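Local coordinates for probable glutathione S-transferase (Pseudomonas aeruginosa, PDB 6JWK), which probably isomerises maleylpyruvate with the help of glutathione, as a zeta-class member of the glutathione S-transferase superfamily, at residues B[1-6]-B[26-31]; B[81-86]-B[160-165]; B[111-116]-B[129-134]. All coordinates share one frame; numbering follows the deposited sequence.

Interaction 1: B[1-6]-B[26-31]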
loop_
_atom_site.group_PDB
_atom_site.type_symbol
_atom_site.label_atom_id
_atom_site.label_comp_id
_atom_site.label_asym_id
_atom_site.label_seq_id
_atom_site.Cartn_x
_atom_site.Cartn_y
_atom_site.Cartn_z
ATOM N N MET B 1 20.794 10.591 -9.396
ATOM C CA MET B 1 19.861 9.463 -9.161
ATOM C C MET B 1 19.400 8.876 -10.487
ATOM O O MET B 1 19.283 9.605 -11.446
ATOM C CB MET B 1 18.622 9.921 -8.394
ATOM C CG MET B 1 18.991 10.581 -7.114
ATOM S SD MET B 1 17.774 10.253 -5.829
ATOM C CE MET B 1 18.608 11.038 -4.444
ATOM N N GLN B 2 19.070 7.597 -10.472
ATOM C CA GLN B 2 18.581 6.870 -11.640
ATOM C C GLN B 2 17.329 6.127 -11.189
ATOM O O GLN B 2 17.234 5.756 -10.016
ATOM C CB GLN B 2 19.679 5.945 -12.161
ATOM C CG GLN B 2 21.010 6.643 -12.370
ATOM C CD GLN B 2 22.063 5.644 -12.762
ATOM O OE1 GLN B 2 22.783 5.858 -13.732
ATOM N NE2 GLN B 2 22.136 4.532 -12.038
ATOM N N LEU B 3 16.370 5.983 -12.078
ATOM C CA LEU B 3 15.171 5.168 -11.832
ATOM C C LEU B 3 15.111 4.093 -12.890
ATOM O O LEU B 3 14.895 4.462 -14.059
ATOM C CB LEU B 3 13.885 5.991 -11.912
ATOM C CG LEU B 3 12.681 5.113 -11.606
ATOM C CD1 LEU B 3 12.338 5.233 -10.136
ATOM C CD2 LEU B 3 11.514 5.399 -12.517
ATOM N N TYR B 4 15.207 2.838 -12.455
ATOM C CA TYR B 4 15.156 1.639 -13.305
ATOM C C TYR B 4 13.667 1.350 -13.496
ATOM O O TYR B 4 12.956 1.124 -12.516
ATOM C CB TYR B 4 16.040 0.535 -12.702
ATOM C CG TYR B 4 17.505 0.883 -12.791
ATOM C CD1 TYR B 4 18.096 1.744 -11.871
ATOM C CD2 TYR B 4 18.269 0.478 -13.888
ATOM C CE1 TYR B 4 19.416 2.147 -12.007
ATOM C CE2 TYR B 4 19.593 0.874 -14.040
ATOM C CZ TYR B 4 20.167 1.694 -13.082
ATOM O OH TYR B 4 21.449 2.120 -13.214
ATOM N N SER B 5 13.213 1.442 -14.744
ATOM C CA SER B 5 11.790 1.492 -15.146
ATOM C C SER B 5 11.576 0.479 -16.267
ATOM O O SER B 5 12.479 0.299 -17.057
ATOM C CB SER B 5 11.447 2.905 -15.586
ATOM O OG SER B 5 10.320 2.942 -16.484
ATOM N N PHE B 6 10.419 -0.155 -16.337
ATOM C CA PHE B 6 9.923 -0.843 -17.555
ATOM C C PHE B 6 8.705 -0.058 -18.062
ATOM O O PHE B 6 7.820 0.381 -17.218
ATOM C CB PHE B 6 9.646 -2.321 -17.234
ATOM C CG PHE B 6 8.952 -3.097 -18.328
ATOM C CD1 PHE B 6 9.605 -3.373 -19.531
ATOM C CD2 PHE B 6 7.662 -3.585 -18.149
ATOM C CE1 PHE B 6 8.973 -4.108 -20.531
ATOM C CE2 PHE B 6 7.019 -4.289 -19.161
ATOM C CZ PHE B 6 7.681 -4.563 -20.344
ATOM N N TYR B 26 14.997 13.259 -16.524
ATOM C CA TYR B 26 16.336 12.820 -17.033
ATOM C C TYR B 26 16.858 11.608 -16.218
ATOM O O TYR B 26 17.586 10.760 -16.743
ATOM C CB TYR B 26 17.361 13.966 -17.024
ATOM C CG TYR B 26 17.598 14.612 -15.680
ATOM C CD1 TYR B 26 16.844 15.705 -15.275
ATOM C CD2 TYR B 26 18.554 14.123 -14.797
ATOM C CE1 TYR B 26 17.041 16.301 -14.040
ATOM C CE2 TYR B 26 18.760 14.703 -13.550
ATOM C CZ TYR B 26 18.001 15.801 -13.173
ATOM O OH TYR B 26 18.187 16.397 -11.957
ATOM N N GLN B 27 16.472 11.476 -14.955
ATOM C CA GLN B 27 16.881 10.332 -14.104
ATOM C C GLN B 27 16.361 8.958 -14.618
ATOM O O GLN B 27 16.942 7.908 -14.205
ATOM C CB GLN B 27 16.461 10.679 -12.670
ATOM C CG GLN B 27 17.116 11.962 -12.156
ATOM C CD GLN B 27 17.037 12.175 -10.656
ATOM O OE1 GLN B 27 16.251 11.554 -9.919
ATOM N NE2 GLN B 27 17.866 13.096 -10.185
ATOM N N VAL B 28 15.315 8.874 -15.456
ATOM C CA VAL B 28 14.711 7.555 -15.876
ATOM C C VAL B 28 15.703 6.756 -16.746
ATOM O O VAL B 28 16.369 7.389 -17.503
ATOM C CB VAL B 28 13.348 7.703 -16.594
ATOM C CG1 VAL B 28 12.863 6.356 -17.115
ATOM C CG2 VAL B 28 12.313 8.389 -15.698
ATOM N N VAL B 29 15.732 5.416 -16.608
ATOM C CA VAL B 29 16.653 4.418 -17.231
ATOM C C VAL B 29 15.875 3.143 -17.534
ATOM O O VAL B 29 15.584 2.379 -16.627
ATOM C CB VAL B 29 17.831 4.067 -16.300
ATOM C CG1 VAL B 29 18.686 2.948 -16.881
ATOM C CG2 VAL B 29 18.670 5.281 -15.916
ATOM N N PRO B 30 15.501 2.863 -18.804
ATOM C CA PRO B 30 14.853 1.599 -19.193
ATOM C C PRO B 30 15.438 0.203 -18.892
ATOM O O PRO B 30 16.621 0.076 -18.842
ATOM C CB PRO B 30 14.831 1.667 -20.733
ATOM C CG PRO B 30 15.567 2.938 -21.107
ATOM C CD PRO B 30 15.488 3.844 -19.903
ATOM N N VAL B 31 14.553 -0.811 -18.856
ATOM C CA VAL B 31 14.801 -2.274 -18.646
ATOM C C VAL B 31 15.684 -2.440 -17.412
ATOM O O VAL B 31 15.096 -2.357 -16.316
ATOM C CB VAL B 31 15.376 -2.976 -19.898
ATOM C CG1 VAL B 31 15.946 -4.363 -19.610
ATOM C CG2 VAL B 31 14.327 -3.073 -20.998
#

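Interaction 2: B[81-86]-B[160-165]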
loop_
_atom_site.group_PDB
_atom_site.type_symbol
_atom_site.label_atom_id
_atom_site.label_comp_id
_atom_site.label_asym_id
_atom_site.label_seq_id
_atom_site.Cartn_x
_atom_site.Cartn_y
_atom_site.Cartn_z
ATOM N N ARG B 81 5.196 19.790 -4.192
ATOM C CA ARG B 81 5.062 18.748 -3.160
ATOM C C ARG B 81 4.146 17.637 -3.684
ATOM O O ARG B 81 3.108 17.934 -4.199
ATOM C CB ARG B 81 4.573 19.388 -1.863
ATOM C CG ARG B 81 4.859 18.515 -0.658
ATOM C CD ARG B 81 4.568 19.217 0.640
ATOM N NE ARG B 81 5.647 20.162 0.865
ATOM C CZ ARG B 81 6.851 19.850 1.320
ATOM N NH1 ARG B 81 7.748 20.814 1.464
ATOM N NH2 ARG B 81 7.156 18.599 1.632
ATOM N N LEU B 82 4.508 16.364 -3.577
ATOM C CA LEU B 82 3.615 15.285 -4.100
ATOM C C LEU B 82 2.685 14.796 -2.991
ATOM O O LEU B 82 1.665 14.169 -3.290
ATOM C CB LEU B 82 4.449 14.137 -4.680
ATOM C CG LEU B 82 5.332 14.533 -5.861
ATOM C CD1 LEU B 82 6.187 13.378 -6.306
ATOM C CD2 LEU B 82 4.524 15.056 -7.026
ATOM N N ILE B 83 3.055 15.026 -1.735
ATOM C CA ILE B 83 2.258 14.610 -0.539
ATOM C C ILE B 83 1.984 15.837 0.300
ATOM O O ILE B 83 2.916 16.514 0.715
ATOM C CB ILE B 83 2.985 13.516 0.286
ATOM C CG1 ILE B 83 3.302 12.299 -0.583
ATOM C CG2 ILE B 83 2.134 13.128 1.494
ATOM C CD1 ILE B 83 4.122 11.250 0.100
ATOM N N PRO B 84 0.721 16.134 0.640
ATOM C CA PRO B 84 0.401 17.361 1.354
ATOM C C PRO B 84 1.067 17.478 2.730
ATOM O O PRO B 84 1.290 16.473 3.387
ATOM C CB PRO B 84 -1.108 17.261 1.575
ATOM C CG PRO B 84 -1.550 16.325 0.482
ATOM C CD PRO B 84 -0.455 15.294 0.418
ATOM N N LEU B 85 1.321 18.714 3.145
ATOM C CA LEU B 85 1.902 19.029 4.470
ATOM C C LEU B 85 0.795 19.001 5.519
ATOM O O LEU B 85 1.034 18.489 6.621
ATOM C CB LEU B 85 2.541 20.421 4.402
ATOM C CG LEU B 85 3.997 20.430 3.961
ATOM C CD1 LEU B 85 4.571 21.844 4.060
ATOM C CD2 LEU B 85 4.797 19.448 4.791
ATOM N N ASP B 86 -0.373 19.549 5.203
ATOM C CA ASP B 86 -1.512 19.558 6.156
ATOM C C ASP B 86 -1.917 18.117 6.500
ATOM O O ASP B 86 -2.153 17.313 5.590
ATOM C CB ASP B 86 -2.697 20.285 5.564
ATOM C CG ASP B 86 -3.887 20.312 6.508
ATOM O OD1 ASP B 86 -4.042 21.318 7.173
ATOM O OD2 ASP B 86 -4.674 19.356 6.523
ATOM N N ALA B 160 -1.119 18.335 -9.415
ATOM C CA ALA B 160 -1.101 16.862 -9.350
ATOM C C ALA B 160 -0.114 16.366 -8.284
ATOM O O ALA B 160 0.913 17.031 -7.967
ATOM C CB ALA B 160 -0.773 16.301 -10.713
ATOM N N GLY B 161 -0.414 15.216 -7.708
ATOM C CA GLY B 161 0.429 14.663 -6.633
ATOM C C GLY B 161 0.269 13.162 -6.544
ATOM O O GLY B 161 -0.077 12.530 -7.574
ATOM N N ILE B 162 0.530 12.619 -5.365
ATOM C CA ILE B 162 0.576 11.155 -5.164
ATOM C C ILE B 162 -0.727 10.506 -5.646
ATOM O O ILE B 162 -0.686 9.397 -6.195
ATOM C CB ILE B 162 0.920 10.813 -3.706
ATOM C CG1 ILE B 162 1.178 9.312 -3.599
ATOM C CG2 ILE B 162 -0.135 11.291 -2.746
ATOM C CD1 ILE B 162 1.689 8.875 -2.233
ATOM N N VAL B 163 -1.888 11.162 -5.510
ATOM C CA VAL B 163 -3.163 10.524 -5.901
ATOM C C VAL B 163 -3.155 10.269 -7.418
ATOM O O VAL B 163 -3.505 9.111 -7.874
ATOM C CB VAL B 163 -4.339 11.389 -5.429
ATOM C CG1 VAL B 163 -5.603 10.997 -6.129
ATOM C CG2 VAL B 163 -4.502 11.312 -3.921
ATOM N N GLU B 164 -2.734 11.274 -8.216
ATOM C CA GLU B 164 -2.763 11.185 -9.694
ATOM C C GLU B 164 -1.635 10.241 -10.113
ATOM O O GLU B 164 -1.784 9.540 -11.126
ATOM C CB GLU B 164 -2.684 12.572 -10.342
ATOM C CG GLU B 164 -3.950 13.421 -10.092
ATOM C CD GLU B 164 -4.095 14.044 -8.706
ATOM O OE1 GLU B 164 -3.044 14.231 -7.974
ATOM O OE2 GLU B 164 -5.271 14.361 -8.345
ATOM N N CYS B 165 -0.533 10.203 -9.374
ATOM C CA CYS B 165 0.556 9.245 -9.694
ATOM C C CYS B 165 -0.014 7.806 -9.626
ATOM O O CYS B 165 0.415 6.947 -10.429
ATOM C CB CYS B 165 1.724 9.371 -8.742
ATOM S SG CYS B 165 2.639 10.914 -8.891
#

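Interaction 3: B[111-116]-B[129-134]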
loop_
_atom_site.group_PDB
_atom_site.type_symbol
_atom_site.label_atom_id
_atom_site.label_comp_id
_atom_site.label_asym_id
_atom_site.label_seq_id
_atom_site.Cartn_x
_atom_site.Cartn_y
_atom_site.Cartn_z
ATOM N N ARG B 111 2.253 -10.296 -12.234
ATOM C CA ARG B 111 2.675 -11.396 -11.414
ATOM C C ARG B 111 1.470 -12.256 -10.977
ATOM O O ARG B 111 1.496 -13.444 -11.108
ATOM C CB ARG B 111 3.624 -10.891 -10.300
ATOM C CG ARG B 111 3.261 -11.172 -8.867
ATOM C CD ARG B 111 4.165 -10.499 -7.831
ATOM N NE ARG B 111 3.368 -9.897 -6.781
ATOM C CZ ARG B 111 3.546 -10.056 -5.484
ATOM N NH1 ARG B 111 2.741 -9.453 -4.662
ATOM N NH2 ARG B 111 4.529 -10.792 -5.003
ATOM N N VAL B 112 0.380 -11.648 -10.557
ATOM C CA VAL B 112 -0.779 -12.408 -10.132
ATOM C C VAL B 112 -1.508 -13.131 -11.268
ATOM O O VAL B 112 -1.979 -14.226 -11.111
ATOM C CB VAL B 112 -1.776 -11.523 -9.370
ATOM C CG1 VAL B 112 -3.023 -12.286 -9.016
ATOM C CG2 VAL B 112 -1.131 -10.967 -8.131
ATOM N N LEU B 113 -1.601 -12.464 -12.398
ATOM C CA LEU B 113 -2.293 -12.989 -13.598
ATOM C C LEU B 113 -1.469 -14.159 -14.152
ATOM O O LEU B 113 -2.094 -15.105 -14.581
ATOM C CB LEU B 113 -2.467 -11.890 -14.647
ATOM C CG LEU B 113 -3.322 -10.697 -14.228
ATOM C CD1 LEU B 113 -3.237 -9.621 -15.294
ATOM C CD2 LEU B 113 -4.761 -11.100 -13.943
ATOM N N LYS B 114 -0.138 -14.112 -14.072
ATOM C CA LYS B 114 0.730 -15.270 -14.438
ATOM C C LYS B 114 0.399 -16.431 -13.506
ATOM O O LYS B 114 0.131 -17.541 -14.024
ATOM C CB LYS B 114 2.225 -14.981 -14.293
ATOM C CG LYS B 114 2.863 -14.146 -15.393
ATOM C CD LYS B 114 4.342 -13.878 -15.121
ATOM C CE LYS B 114 4.959 -12.797 -15.986
ATOM N NZ LYS B 114 4.839 -13.116 -17.430
ATOM N N TYR B 115 0.396 -16.211 -12.185
ATOM C CA TYR B 115 0.026 -17.294 -11.229
ATOM C C TYR B 115 -1.341 -17.864 -11.608
ATOM O O TYR B 115 -1.464 -19.113 -11.631
ATOM C CB TYR B 115 0.034 -16.858 -9.763
ATOM C CG TYR B 115 -0.042 -17.992 -8.762
ATOM C CD1 TYR B 115 -1.257 -18.577 -8.437
ATOM C CD2 TYR B 115 1.092 -18.455 -8.096
ATOM C CE1 TYR B 115 -1.340 -19.616 -7.528
ATOM C CE2 TYR B 115 1.019 -19.477 -7.156
ATOM C CZ TYR B 115 -0.201 -20.064 -6.871
ATOM O OH TYR B 115 -0.320 -21.080 -5.954
ATOM N N LEU B 116 -2.358 -17.028 -11.846
ATOM C CA LEU B 116 -3.730 -17.538 -12.145
ATOM C C LEU B 116 -3.663 -18.438 -13.401
ATOM O O LEU B 116 -4.317 -19.494 -13.398
ATOM C CB LEU B 116 -4.729 -16.383 -12.324
ATOM C CG LEU B 116 -5.183 -15.663 -11.052
ATOM C CD1 LEU B 116 -6.117 -14.496 -11.391
ATOM C CD2 LEU B 116 -5.853 -16.604 -10.051
ATOM N N ARG B 129 -12.603 -11.316 -15.962
ATOM C CA ARG B 129 -13.698 -11.091 -14.964
ATOM C C ARG B 129 -13.119 -10.848 -13.553
ATOM O O ARG B 129 -13.689 -10.067 -12.736
ATOM C CB ARG B 129 -14.655 -12.293 -14.915
ATOM C CG ARG B 129 -15.556 -12.439 -16.149
ATOM C CD ARG B 129 -16.504 -13.648 -16.210
ATOM N NE ARG B 129 -15.862 -14.768 -15.540
ATOM C CZ ARG B 129 -16.097 -15.172 -14.280
ATOM N NH1 ARG B 129 -17.040 -14.600 -13.542
ATOM N NH2 ARG B 129 -15.382 -16.164 -13.772
ATOM N N TRP B 130 -12.032 -11.527 -13.212
ATOM C CA TRP B 130 -11.323 -11.235 -11.935
ATOM C C TRP B 130 -10.895 -9.761 -11.956
ATOM O O TRP B 130 -11.186 -9.070 -10.989
ATOM C CB TRP B 130 -10.138 -12.200 -11.790
ATOM C CG TRP B 130 -9.014 -11.806 -10.888
ATOM C CD1 TRP B 130 -7.981 -10.947 -11.163
ATOM C CD2 TRP B 130 -8.710 -12.411 -9.625
ATOM N NE1 TRP B 130 -7.089 -10.935 -10.125
ATOM C CE2 TRP B 130 -7.507 -11.828 -9.171
ATOM C CE3 TRP B 130 -9.353 -13.367 -8.819
ATOM C CZ2 TRP B 130 -6.940 -12.178 -7.943
ATOM C CZ3 TRP B 130 -8.784 -13.712 -7.605
ATOM C CH2 TRP B 130 -7.608 -13.100 -7.166
ATOM N N TYR B 131 -10.191 -9.353 -13.010
ATOM C CA TYR B 131 -9.595 -8.001 -13.175
ATOM C C TYR B 131 -10.707 -6.966 -12.952
ATOM O O TYR B 131 -10.558 -6.009 -12.124
ATOM C CB TYR B 131 -8.885 -7.902 -14.524
ATOM C CG TYR B 131 -7.858 -6.806 -14.603
ATOM C CD1 TYR B 131 -8.210 -5.461 -14.646
ATOM C CD2 TYR B 131 -6.520 -7.128 -14.659
ATOM C CE1 TYR B 131 -7.245 -4.470 -14.731
ATOM C CE2 TYR B 131 -5.547 -6.148 -14.745
ATOM C CZ TYR B 131 -5.909 -4.815 -14.796
ATOM O OH TYR B 131 -4.888 -3.897 -14.875
ATOM N N ALA B 132 -11.846 -7.215 -13.601
ATOM C CA ALA B 132 -12.964 -6.260 -13.713
ATOM C C ALA B 132 -13.688 -6.204 -12.376
ATOM O O ALA B 132 -14.176 -5.121 -12.004
ATOM C CB ALA B 132 -13.882 -6.655 -14.864
ATOM N N HIS B 133 -13.694 -7.298 -11.604
ATOM C CA HIS B 133 -14.339 -7.301 -10.262
ATOM C C HIS B 133 -13.552 -6.371 -9.296
ATOM O O HIS B 133 -14.167 -5.568 -8.605
ATOM C CB HIS B 133 -14.520 -8.743 -9.721
ATOM C CG HIS B 133 -14.970 -8.792 -8.295
ATOM N ND1 HIS B 133 -16.257 -8.451 -7.898
ATOM C CD2 HIS B 133 -14.301 -9.104 -7.159
ATOM C CE1 HIS B 133 -16.369 -8.586 -6.594
ATOM N NE2 HIS B 133 -15.174 -8.957 -6.114
ATOM N N TRP B 134 -12.247 -6.514 -9.190
ATOM C CA TRP B 134 -11.439 -5.752 -8.211
ATOM C C TRP B 134 -11.433 -4.290 -8.696
ATOM O O TRP B 134 -11.516 -3.363 -7.850
ATOM C CB TRP B 134 -10.042 -6.374 -8.084
ATOM C CG TRP B 134 -10.073 -7.809 -7.647
ATOM C CD1 TRP B 134 -9.513 -8.863 -8.299
ATOM C CD2 TRP B 134 -10.751 -8.357 -6.509
ATOM N NE1 TRP B 134 -9.790 -10.032 -7.641
ATOM C CE2 TRP B 134 -10.567 -9.756 -6.551
ATOM C CE3 TRP B 134 -11.469 -7.819 -5.438
ATOM C CZ2 TRP B 134 -11.097 -10.615 -5.587
ATOM C CZ3 TRP B 134 -11.968 -8.660 -4.460
ATOM C CH2 TRP B 134 -11.780 -10.041 -4.535
#

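Interaction 1: B[1-6]-B[26-31]
L3 bonds to 26-31 through both its N, to Q27 O at 2.9 Å, and its O, from V29 N at 2.8 Å; V29 O in turn takes S5 N at a longer 3.2 Å. This is a parallel ladder, strand 2-5 against strand 28-30, and it closes the beta-alpha-beta unit of the thioredoxin-like domain around helix 10-22. Q27 O serves twice, since the CA-H of Q2 also points at it.

The buried face carries L3 and S5, with V28 beside them. L3 packs onto V15 and L19 of helix 10-22, V28 CG1 lies 4.0 Å from S5 CB, and S5 OG is held by R16. The Y4/V29 face is more open to solvent, as is V31 beyond it, yet here V29 CG1 comes 3.6 Å from Y4 CE2, the side chains running side by side, with V29 CB over the rim of one ring face; V29 CG2 turns the other way, to Q2 CB. At the N-terminal end Q27, with CG beside its own backbone N (chi1 -60°) and the chain then extended, lies alongside M1. Its CB and CG rest on M1 O, and its OE1 comes 3.3 Å from M1 CB.

Within this chain strand 28-30 is one of the two outermost strands, and P30 offers no N-H there. Across the contact all hydrogen bonds run between main-chain atoms, while side chains meet by van der Waals touch. The chemistry therefore implies that the peptide groups set the register, and that the buried face ties the pair to the helix.

Interaction 2: B[81-86]-B[160-165]
L82 O accepts the N-H of I162 at 2.8 Å, with an N-H...O angle of 159°, and the donor comes in the carbonyl plane onto a lone pair. I162 is the first residue of helix 162-176, so this carbonyl from the 81-86 loop serves an amide that the helix itself has no acceptor for. The same oxygen is brushed by I162 CG2 at 3.4 Å, because that methyl sits between backbone N and carbonyl carbon.

G161 is the N-cap, and its own N-H goes to E164 OE1 at 2.8 Å, on the anti side of the carboxylate. This is one half of a capping box; the reciprocal half is absent, since glycine has no side chain. A capping box at the start of this helix is a familiar feature of glutathione S-transferases. The second oxygen, E164 OE2, holds F155 N.

From the loop, I83 crosses I162 obliquely, CD1 to CD1 at 4.1 Å. D74 of helix 66-76 also holds the loop, one carboxylate oxygen on L82 N and the other on I83 N. L82 CD2 lies 4.1 Å from G161 CA, and its side chain also packs on A18 and L21 of helix 10-22.

Interaction 3: B[111-116]-B[129-134]
L116 presses its CD1 methyl onto one face of the W130 indole. This is a CH-pi contact: the carbon sits 3.7 Å from the centroid of the five-membered ring and only 8° off its normal. On the opposite face W134, one turn further along the same helix, places NE1 3.2 Å above the indole plane, over its centre. The indole is thus held between a leucine methyl from helix 110-120 and a tryptophan of its own helix.

The remaining contacts across the pair are plain apolar touches. V112 CG1 approaches W130 CZ2 obliquely at 4.1 Å, the two side chains crossing at about a right angle. L113 splits its branches: CD2 comes 4.3 Å from W130 CD1, while CD1 meets the edge of the Y131 ring at CD2, 4.2 Å away and near the ring plane. With CG opposite its backbone N (chi1 158°), the W130 side chain reaches across toward 111-116; the axes of the two segments pass 12.2 Å apart at closest approach.

No hydrogen bond joins the two segments. The polar edge of W130 is settled elsewhere, its NE1 bonding to L107 O, and this probably helps to fix the turn of the indole, with L116 and W134 on its faces.

Aromatic contacts also come from the other chain: the ring of Y115 of the second subunit meets those of H133 and W130, and L107 of that subunit packs on V112. Together the segments make a roughly antiparallel helix pair, at 140°, in the all-helical C-terminal domain of a glutathione S-transferase, set at its dimer interface.

How the interactions relate
From the N terminus, interaction 1 comes first: it closes the short excursion through helix 10-22 and is complete before the others begin. The chain then runs through the rest of the N-terminal domain to the 81-86 loop, where interaction 2 opens; it closes only at 160-165. Interaction 3, between 111-116 and 129-134, closes a much shorter loop nested inside that span. No two cross. Interaction 1 builds the edge of the sheet, interaction 2 joins the interdomain loop to the start of helix 162-176, and interaction 3 pairs helices beside the second subunit. Interactions 2 and 3 lie on opposite sides of the chain's centre, their own centres 28 Å apart.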